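Local coordinates for protein CalS13 (Micromonospora echinospora, PDB 4ZAS) that probably acts as a pyridoxal phosphate-dependent sugar aminotransferase of the DegT/DnrJ/EryC1 family and binds dTDP-4-keto-6-deoxyglucose, at residues E108-P113 / R129-D134; D143-A148 / L170-A175. All coordinates share one frame; numbering follows the deposited sequence.

Interactions 1 and 2 follow each other along the chain, and their centres lie about 14 Å apart in the large pyridoxal phosphate domain. Interaction 1 pairs strands 108-111 and 129-132 at one border of the seven-stranded mixed sheet; interaction 2 sets helix 144-150, the next helix after strand 129-132, beside helix 170-180. The two meet where the chain passes from strand to helix: D134 N lies 2.7 Å from D146 OD2 and D134 O lies 2.8 Å from D143 N, both probable hydrogen bonds, while V133 CG1 packs against L147 N at 3.4 Å. The sheet border and its helical layer are thus joined directly, away from the sugar-nucleotide sites.

Interaction 1: residues E108-P113 / R129-D134; sequences EVLTTP and RIRWVD
E108 to T111 pair in parallel with R129 to W132, two strands of a beta-alpha-beta unit whose helix is 121-125; strand 129-132 is the edge strand, within this chain, of the seven-stranded sheet of an aspartate aminotransferase-like (fold type I) domain. Four backbone hydrogen bonds fix the register, alternating from V109 N to R129 O (2.7 Å), R131 N to V109 O, T111 N to R131 O, and V133 N to T111 O (2.9 Å).

The E108 end is loose and partly solvent-facing. E108 OE1 lies in the R131 guanidinium plane at its edge and forms a long salt bridge, 3.6 Å from R131 NH1; the two planes are nearly perpendicular (82°), so the groups do not meet as a flat, two-pronged pair. R131 bends at chi3 (58°), turning its guanidinium back toward the glutamate. With an alanine here the carboxylate is gone, and R131 would probably lose this mate and be freer to turn. Next along this face, L110 CD2 packs 3.5 Å from R131 CB, and L110 CB meets V133 CG2 at 3.7 Å.

The face bearing T111 and W132 is buried and tight. T111 CG2 touches W132 CZ3 at 3.5 Å, while T111 OG1 is hydrogen-bonded to N120 OD1. I130 CG2 lies over the centre of one face of the W132 ring; over the opposite face, P113 CB makes a CH-pi contact 3.9 Å from the six-membered centroid, 23° off the normal.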
ATOM      1  N   GLU A 108      -8.523  -4.871  21.820  1.00 56.86           N
ATOM      2  CA  GLU A 108      -9.701  -5.000  20.961  1.00 48.70           C
ATOM      3  C   GLU A 108     -10.102  -3.707  20.262  1.00 47.35           C
ATOM      4  O   GLU A 108      -9.773  -2.609  20.704  1.00 52.41           O
ATOM      5  CB  GLU A 108     -10.889  -5.496  21.755  1.00 51.05           C
ATOM      6  CG  GLU A 108     -10.685  -6.839  22.380  1.00 60.76           C
ATOM      7  CD  GLU A 108     -11.782  -7.174  23.346  1.00 67.93           C
ATOM      8  OE1 GLU A 108     -12.647  -6.295  23.571  1.00 60.90           O
ATOM      9  OE2 GLU A 108     -11.786  -8.318  23.850  1.00 73.07           O
ATOM     10  N   VAL A 109     -10.819  -3.860  19.153  1.00 44.69           N
ATOM     11  CA  VAL A 109     -11.405  -2.739  18.431  1.00 39.60           C
ATOM     12  C   VAL A 109     -12.879  -3.016  18.192  1.00 42.71           C
ATOM     13  O   VAL A 109     -13.247  -4.064  17.645  1.00 42.61           O
ATOM     14  CB  VAL A 109     -10.680  -2.482  17.092  1.00 38.95           C
ATOM     15  CG1 VAL A 109     -11.354  -1.334  16.327  1.00 31.65           C
ATOM     16  CG2 VAL A 109      -9.200  -2.181  17.331  1.00 34.02           C
ATOM     17  N   LEU A 110     -13.714  -2.083  18.636  1.00 41.51           N
ATOM     18  CA  LEU A 110     -15.149  -2.147  18.418  1.00 30.92           C
ATOM     19  C   LEU A 110     -15.450  -1.496  17.081  1.00 39.46           C
ATOM     20  O   LEU A 110     -15.020  -0.365  16.819  1.00 36.90           O
ATOM     21  CB  LEU A 110     -15.895  -1.446  19.553  1.00 31.59           C
ATOM     22  CG  LEU A 110     -15.810  -2.168  20.894  1.00 33.12           C
ATOM     23  CD1 LEU A 110     -16.236  -1.268  22.025  1.00 37.45           C
ATOM     24  CD2 LEU A 110     -16.616  -3.461  20.889  1.00 33.89           C
ATOM     25  N   THR A 111     -16.156  -2.209  16.218  1.00 38.64           N
ATOM     26  CA  THR A 111     -16.382  -1.727  14.857  1.00 40.38           C
ATOM     27  C   THR A 111     -17.682  -2.256  14.282  1.00 44.86           C
ATOM     28  O   THR A 111     -18.299  -3.164  14.848  1.00 48.89           O
ATOM     29  CB  THR A 111     -15.245  -2.154  13.925  1.00 40.53           C
ATOM     30  OG1 THR A 111     -15.540  -1.731  12.591  1.00 42.93           O
ATOM     31  CG2 THR A 111     -15.119  -3.663  13.921  1.00 32.59           C
ATOM     32  N   THR A 112     -18.078  -1.727  13.132  1.00 39.87           N
ATOM     33  CA  THR A 112     -19.303  -2.194  12.504  1.00 41.28           C
ATOM     34  C   THR A 112     -19.000  -3.180  11.394  1.00 44.29           C
ATOM     35  O   THR A 112     -18.019  -3.028  10.679  1.00 44.91           O
ATOM     36  CB  THR A 112     -20.132  -1.044  11.950  1.00 39.24           C
ATOM     37  OG1 THR A 112     -21.142  -1.590  11.088  1.00 43.33           O
ATOM     38  CG2 THR A 112     -19.252  -0.121  11.148  1.00 34.67           C
ATOM     39  N   PRO A 113     -19.824  -4.228  11.281  1.00 42.43           N
ATOM     40  CA  PRO A 113     -19.645  -5.226  10.224  1.00 43.77           C
ATOM     41  C   PRO A 113     -20.312  -4.834   8.906  1.00 50.90           C
ATOM     42  O   PRO A 113     -20.004  -5.434   7.863  1.00 56.03           O
ATOM     43  CB  PRO A 113     -20.286  -6.487  10.820  1.00 38.14           C
ATOM     44  CG  PRO A 113     -21.217  -6.005  11.805  1.00 40.63           C
ATOM     45  CD  PRO A 113     -20.762  -4.676  12.312  1.00 33.71           C
ATOM     46  N   ARG A 129      -7.867  -7.608  18.279  1.00 39.97           N
ATOM     47  CA  ARG A 129      -9.112  -8.377  18.171  1.00 44.99           C
ATOM     48  C   ARG A 129     -10.269  -7.501  17.679  1.00 44.66           C
ATOM     49  O   ARG A 129     -10.386  -6.334  18.070  1.00 44.03           O
ATOM     50  CB  ARG A 129      -9.505  -8.960  19.528  1.00 54.50           C
ATOM     51  CG  ARG A 129      -8.645 -10.092  20.023  1.00 74.04           C
ATOM     52  CD  ARG A 129      -9.003 -10.432  21.477  1.00 92.56           C
ATOM     53  NE  ARG A 129      -8.213 -11.548  21.998  1.00106.38           N
ATOM     54  CZ  ARG A 129      -6.956 -11.436  22.429  1.00116.96           C
ATOM     55  NH1 ARG A 129      -6.341 -10.255  22.411  1.00119.21           N
ATOM     56  NH2 ARG A 129      -6.310 -12.503  22.886  1.00122.55           N
ATOM     57  N   ILE A 130     -11.120  -8.067  16.829  1.00 43.45           N
ATOM     58  CA  ILE A 130     -12.379  -7.437  16.434  1.00 40.28           C
ATOM     59  C   ILE A 130     -13.529  -7.796  17.400  1.00 42.98           C
ATOM     60  O   ILE A 130     -13.717  -8.974  17.709  1.00 43.94           O
ATOM     61  CB  ILE A 130     -12.760  -7.849  15.005  1.00 42.55           C
ATOM     62  CG1 ILE A 130     -11.866  -7.145  13.987  1.00 40.86           C
ATOM     63  CG2 ILE A 130     -14.227  -7.551  14.731  1.00 42.92           C
ATOM     64  CD1 ILE A 130     -12.183  -7.509  12.550  1.00 42.60           C
ATOM     65  N   ARG A 131     -14.249  -6.792  17.912  1.00 33.31           N
ATOM     66  CA  ARG A 131     -15.559  -7.031  18.531  1.00 37.88           C
ATOM     67  C   ARG A 131     -16.636  -6.238  17.777  1.00 36.97           C
ATOM     68  O   ARG A 131     -16.490  -5.039  17.517  1.00 35.83           O
ATOM     69  CB  ARG A 131     -15.580  -6.703  20.024  1.00 49.54           C
ATOM     70  CG  ARG A 131     -14.956  -7.779  20.895  1.00 65.07           C
ATOM     71  CD  ARG A 131     -15.152  -7.509  22.384  1.00 77.63           C
ATOM     72  NE  ARG A 131     -16.549  -7.389  22.794  1.00 85.56           N
ATOM     73  CZ  ARG A 131     -16.942  -6.773  23.908  1.00 88.52           C
ATOM     74  NH1 ARG A 131     -16.047  -6.204  24.710  1.00 85.57           N
ATOM     75  NH2 ARG A 131     -18.232  -6.709  24.213  1.00 90.46           N
ATOM     76  N   TRP A 132     -17.677  -6.941  17.346  1.00 39.32           N
ATOM     77  CA  TRP A 132     -18.695  -6.320  16.514  1.00 33.91           C
ATOM     78  C   TRP A 132     -19.694  -5.532  17.327  1.00 44.71           C
ATOM     79  O   TRP A 132     -20.209  -5.991  18.351  1.00 54.18           O
ATOM     80  CB  TRP A 132     -19.426  -7.365  15.690  1.00 41.14           C
ATOM     81  CG  TRP A 132     -18.540  -8.148  14.721  1.00 48.59           C
ATOM     82  CD1 TRP A 132     -18.343  -9.505  14.702  1.00 44.31           C
ATOM     83  CD2 TRP A 132     -17.761  -7.618  13.632  1.00 39.80           C
ATOM     84  NE1 TRP A 132     -17.493  -9.844  13.686  1.00 44.79           N
ATOM     85  CE2 TRP A 132     -17.131  -8.713  13.001  1.00 41.70           C
ATOM     86  CE3 TRP A 132     -17.557  -6.332  13.118  1.00 31.70           C
ATOM     87  CZ2 TRP A 132     -16.298  -8.562  11.889  1.00 40.52           C
ATOM     88  CZ3 TRP A 132     -16.729  -6.178  12.003  1.00 45.12           C
ATOM     89  CH2 TRP A 132     -16.100  -7.289  11.412  1.00 43.01           C
ATOM     90  N   VAL A 133     -19.991  -4.343  16.846  1.00 39.93           N
ATOM     91  CA  VAL A 133     -21.076  -3.595  17.409  1.00 44.41           C
ATOM     92  C   VAL A 133     -22.240  -3.676  16.426  1.00 50.78           C
ATOM     93  O   VAL A 133     -22.038  -3.669  15.206  1.00 43.87           O
ATOM     94  CB  VAL A 133     -20.651  -2.171  17.706  1.00 35.33           C
ATOM     95  CG1 VAL A 133     -21.750  -1.438  18.426  1.00 36.34           C
ATOM     96  CG2 VAL A 133     -19.428  -2.208  18.557  1.00 35.67           C
ATOM     97  N   ASP A 134     -23.454  -3.789  16.964  1.00 53.28           N
ATOM     98  CA  ASP A 134     -24.646  -3.915  16.134  1.00 49.85           C
ATOM     99  C   ASP A 134     -24.815  -2.639  15.310  1.00 45.69           C
ATOM    100  O   ASP A 134     -24.164  -1.621  15.545  1.00 41.80           O
ATOM    101  CB  ASP A 134     -25.890  -4.203  16.993  1.00 52.31           C
ATOM    102  CG  ASP A 134     -27.038  -4.870  16.204  1.00 56.78           C
ATOM    103  OD1 ASP A 134     -26.870  -5.147  15.003  1.00 55.98           O
ATOM    104  OD2 ASP A 134     -28.104  -5.164  16.806  1.00 56.36           O
TER

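Interaction 2: residues D143-A148 / L170-A175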
ATOM      1  N   ASP A 143     -24.818   1.079  15.981  1.00 46.06           N
ATOM      2  CA  ASP A 143     -25.726   1.300  17.092  1.00 47.20           C
ATOM      3  C   ASP A 143     -24.936   1.844  18.262  1.00 44.02           C
ATOM      4  O   ASP A 143     -24.187   1.115  18.905  1.00 47.17           O
ATOM      5  CB  ASP A 143     -26.425  -0.003  17.470  1.00 58.84           C
ATOM      6  CG  ASP A 143     -27.526   0.190  18.485  1.00 64.34           C
ATOM      7  OD1 ASP A 143     -27.407   1.078  19.354  1.00 62.36           O
ATOM      8  OD2 ASP A 143     -28.511  -0.574  18.423  1.00 75.60           O
ATOM      9  N   LEU A 144     -25.094   3.127  18.540  1.00 48.03           N
ATOM     10  CA  LEU A 144     -24.274   3.764  19.566  1.00 49.17           C
ATOM     11  C   LEU A 144     -24.624   3.336  20.990  1.00 51.60           C
ATOM     12  O   LEU A 144     -23.804   3.471  21.909  1.00 52.06           O
ATOM     13  CB  LEU A 144     -24.383   5.271  19.434  1.00 44.59           C
ATOM     14  CG  LEU A 144     -23.807   5.715  18.099  1.00 40.78           C
ATOM     15  CD1 LEU A 144     -23.720   7.202  18.083  1.00 39.31           C
ATOM     16  CD2 LEU A 144     -22.435   5.086  17.913  1.00 44.22           C
ATOM     17  N   ASP A 145     -25.822   2.788  21.162  1.00 52.53           N
ATOM     18  CA  ASP A 145     -26.228   2.266  22.456  1.00 51.02           C
ATOM     19  C   ASP A 145     -25.627   0.884  22.648  1.00 55.32           C
ATOM     20  O   ASP A 145     -25.251   0.522  23.762  1.00 68.99           O
ATOM     21  CB  ASP A 145     -27.749   2.211  22.574  1.00 59.19           C
ATOM     22  CG  ASP A 145     -28.382   3.586  22.620  1.00 63.39           C
ATOM     23  OD1 ASP A 145     -27.905   4.452  23.396  1.00 62.31           O
ATOM     24  OD2 ASP A 145     -29.339   3.805  21.848  1.00 62.64           O
ATOM     25  N   ASP A 146     -25.539   0.106  21.571  1.00 50.26           N
ATOM     26  CA  ASP A 146     -24.847  -1.177  21.647  1.00 52.62           C
ATOM     27  C   ASP A 146     -23.357  -0.966  21.909  1.00 45.21           C
ATOM     28  O   ASP A 146     -22.726  -1.743  22.625  1.00 40.54           O
ATOM     29  CB  ASP A 146     -25.020  -1.996  20.376  1.00 51.91           C
ATOM     30  CG  ASP A 146     -24.512  -3.424  20.539  1.00 52.91           C
ATOM     31  OD1 ASP A 146     -24.794  -4.056  21.587  1.00 53.24           O
ATOM     32  OD2 ASP A 146     -23.792  -3.894  19.636  1.00 51.67           O
ATOM     33  N   LEU A 147     -22.807   0.083  21.302  1.00 44.35           N
ATOM     34  CA  LEU A 147     -21.425   0.476  21.519  1.00 40.56           C
ATOM     35  C   LEU A 147     -21.166   0.762  22.986  1.00 51.46           C
ATOM     36  O   LEU A 147     -20.191   0.279  23.564  1.00 56.52           O
ATOM     37  CB  LEU A 147     -21.078   1.707  20.691  1.00 40.13           C
ATOM     38  CG  LEU A 147     -19.681   2.273  20.963  1.00 44.20           C
ATOM     39  CD1 LEU A 147     -18.604   1.299  20.507  1.00 45.61           C
ATOM     40  CD2 LEU A 147     -19.512   3.622  20.288  1.00 37.54           C
ATOM     41  N   ALA A 148     -22.051   1.551  23.581  1.00 47.56           N
ATOM     42  CA  ALA A 148     -21.912   1.934  24.978  1.00 49.07           C
ATOM     43  C   ALA A 148     -21.769   0.725  25.906  1.00 54.17           C
ATOM     44  O   ALA A 148     -20.992   0.754  26.861  1.00 51.48           O
ATOM     45  CB  ALA A 148     -23.104   2.772  25.397  1.00 38.75           C
ATOM     46  N   LEU A 170     -21.955  12.170  15.697  1.00 43.79           N
ATOM     47  CA  LEU A 170     -20.654  12.188  16.360  1.00 44.77           C
ATOM     48  C   LEU A 170     -20.767  12.738  17.788  1.00 41.91           C
ATOM     49  O   LEU A 170     -20.062  12.300  18.695  1.00 42.63           O
ATOM     50  CB  LEU A 170     -19.629  12.977  15.519  1.00 45.32           C
ATOM     51  CG  LEU A 170     -19.249  12.365  14.149  1.00 40.17           C
ATOM     52  CD1 LEU A 170     -18.292  13.245  13.326  1.00 35.09           C
ATOM     53  CD2 LEU A 170     -18.699  10.950  14.263  1.00 39.18           C
ATOM     54  N   ASN A 171     -21.691  13.661  17.991  1.00 38.45           N
ATOM     55  CA  ASN A 171     -21.954  14.222  19.312  1.00 37.69           C
ATOM     56  C   ASN A 171     -22.302  13.117  20.316  1.00 43.44           C
ATOM     57  O   ASN A 171     -21.810  13.083  21.446  1.00 42.55           O
ATOM     58  CB  ASN A 171     -23.123  15.197  19.223  1.00 44.80           C
ATOM     59  CG  ASN A 171     -22.708  16.549  18.739  1.00 52.20           C
ATOM     60  OD1 ASN A 171     -21.582  16.731  18.270  1.00 59.08           O
ATOM     61  ND2 ASN A 171     -23.637  17.497  18.775  1.00 51.51           N
ATOM     62  N   ARG A 172     -23.157  12.206  19.881  1.00 45.31           N
ATOM     63  CA  ARG A 172     -23.564  11.093  20.708  1.00 47.63           C
ATOM     64  C   ARG A 172     -22.395  10.139  20.916  1.00 45.19           C
ATOM     65  O   ARG A 172     -22.156   9.679  22.024  1.00 51.85           O
ATOM     66  CB  ARG A 172     -24.753  10.375  20.053  1.00 54.66           C
ATOM     67  CG  ARG A 172     -25.291   9.190  20.812  1.00 53.11           C
ATOM     68  CD  ARG A 172     -25.803   9.602  22.182  1.00 52.72           C
ATOM     69  NE  ARG A 172     -26.244   8.423  22.910  1.00 58.68           N
ATOM     70  CZ  ARG A 172     -26.400   8.363  24.225  1.00 60.34           C
ATOM     71  NH1 ARG A 172     -26.158   9.427  24.991  1.00 52.29           N
ATOM     72  NH2 ARG A 172     -26.796   7.222  24.771  1.00 68.57           N
ATOM     73  N   LEU A 173     -21.667   9.860  19.836  1.00 41.58           N
ATOM     74  CA  LEU A 173     -20.522   8.964  19.880  1.00 42.63           C
ATOM     75  C   LEU A 173     -19.537   9.437  20.928  1.00 48.00           C
ATOM     76  O   LEU A 173     -19.047   8.642  21.733  1.00 50.59           O
ATOM     77  CB  LEU A 173     -19.844   8.882  18.514  1.00 43.85           C
ATOM     78  CG  LEU A 173     -18.505   8.137  18.468  1.00 42.71           C
ATOM     79  CD1 LEU A 173     -18.705   6.658  18.744  1.00 36.64           C
ATOM     80  CD2 LEU A 173     -17.839   8.358  17.130  1.00 40.22           C
ATOM     81  N   ARG A 174     -19.298  10.747  20.941  1.00 43.16           N
ATOM     82  CA  ARG A 174     -18.370  11.355  21.884  1.00 45.62           C
ATOM     83  C   ARG A 174     -18.901  11.236  23.301  1.00 47.03           C
ATOM     84  O   ARG A 174     -18.166  10.851  24.202  1.00 53.84           O
ATOM     85  CB  ARG A 174     -18.121  12.827  21.529  1.00 50.84           C
ATOM     86  CG  ARG A 174     -17.084  13.520  22.403  1.00 44.69           C
ATOM     87  CD  ARG A 174     -16.502  14.774  21.758  1.00 44.11           C
ATOM     88  NE  ARG A 174     -15.091  14.861  22.089  1.00 50.52           N
ATOM     89  CZ  ARG A 174     -14.089  14.550  21.284  1.00 55.96           C
ATOM     90  NH1 ARG A 174     -14.314  14.200  20.029  1.00 51.89           N
ATOM     91  NH2 ARG A 174     -12.843  14.651  21.729  1.00 70.33           N
ATOM     92  N   ALA A 175     -20.182  11.522  23.494  1.00 43.57           N
ATOM     93  CA  ALA A 175     -20.768  11.415  24.827  1.00 44.04           C
ATOM     94  C   ALA A 175     -20.744   9.979  25.332  1.00 48.63           C
ATOM     95  O   ALA A 175     -20.471   9.720  26.498  1.00 55.84           O
ATOM     96  CB  ALA A 175     -22.190  11.929  24.821  1.00 38.03           C
TER
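L144, L147 and L173 supply the apolar part of this helix-helix contact. The segment axes run nearly parallel, 10.1 Å apart, and contact is made through side chains. L173 CD1 meets L147 CD2 at 3.5 Å and L144 CD2 at 4.1 Å, and the L144 and L173 side chains cross at about a right angle. L144 CD1 lies 3.7 Å from R172 CG in the arginine's aliphatic stem, the two side chains sliding past each other in opposite directions.

Charge pairing takes over on the exposed side. R172, with CG anti to the backbone N (chi1 -180°) and the chain bent at chi2, sends NH2 to D145 OD1 at 3.3 Å. This salt-bridging hydrogen bond is fairly straight (161°) and near the guanidinium plane, although the carboxylate is turned 64° against that plane.

At the start of helix 144-150, D143 is the N-cap: its OD1 accepts from D145 N at 3.0 Å, nearly along the C-O bond, and from D146 N at 3.1 Å, from above the carboxylate plane.

These are successive helices of the alternating beta-alpha path of the fold type I domain, side by side on its sheet, L147 against I158 and L173 against V160 of strand 155-161, with L173 also resting on V190 of the adjoining strand 189-193.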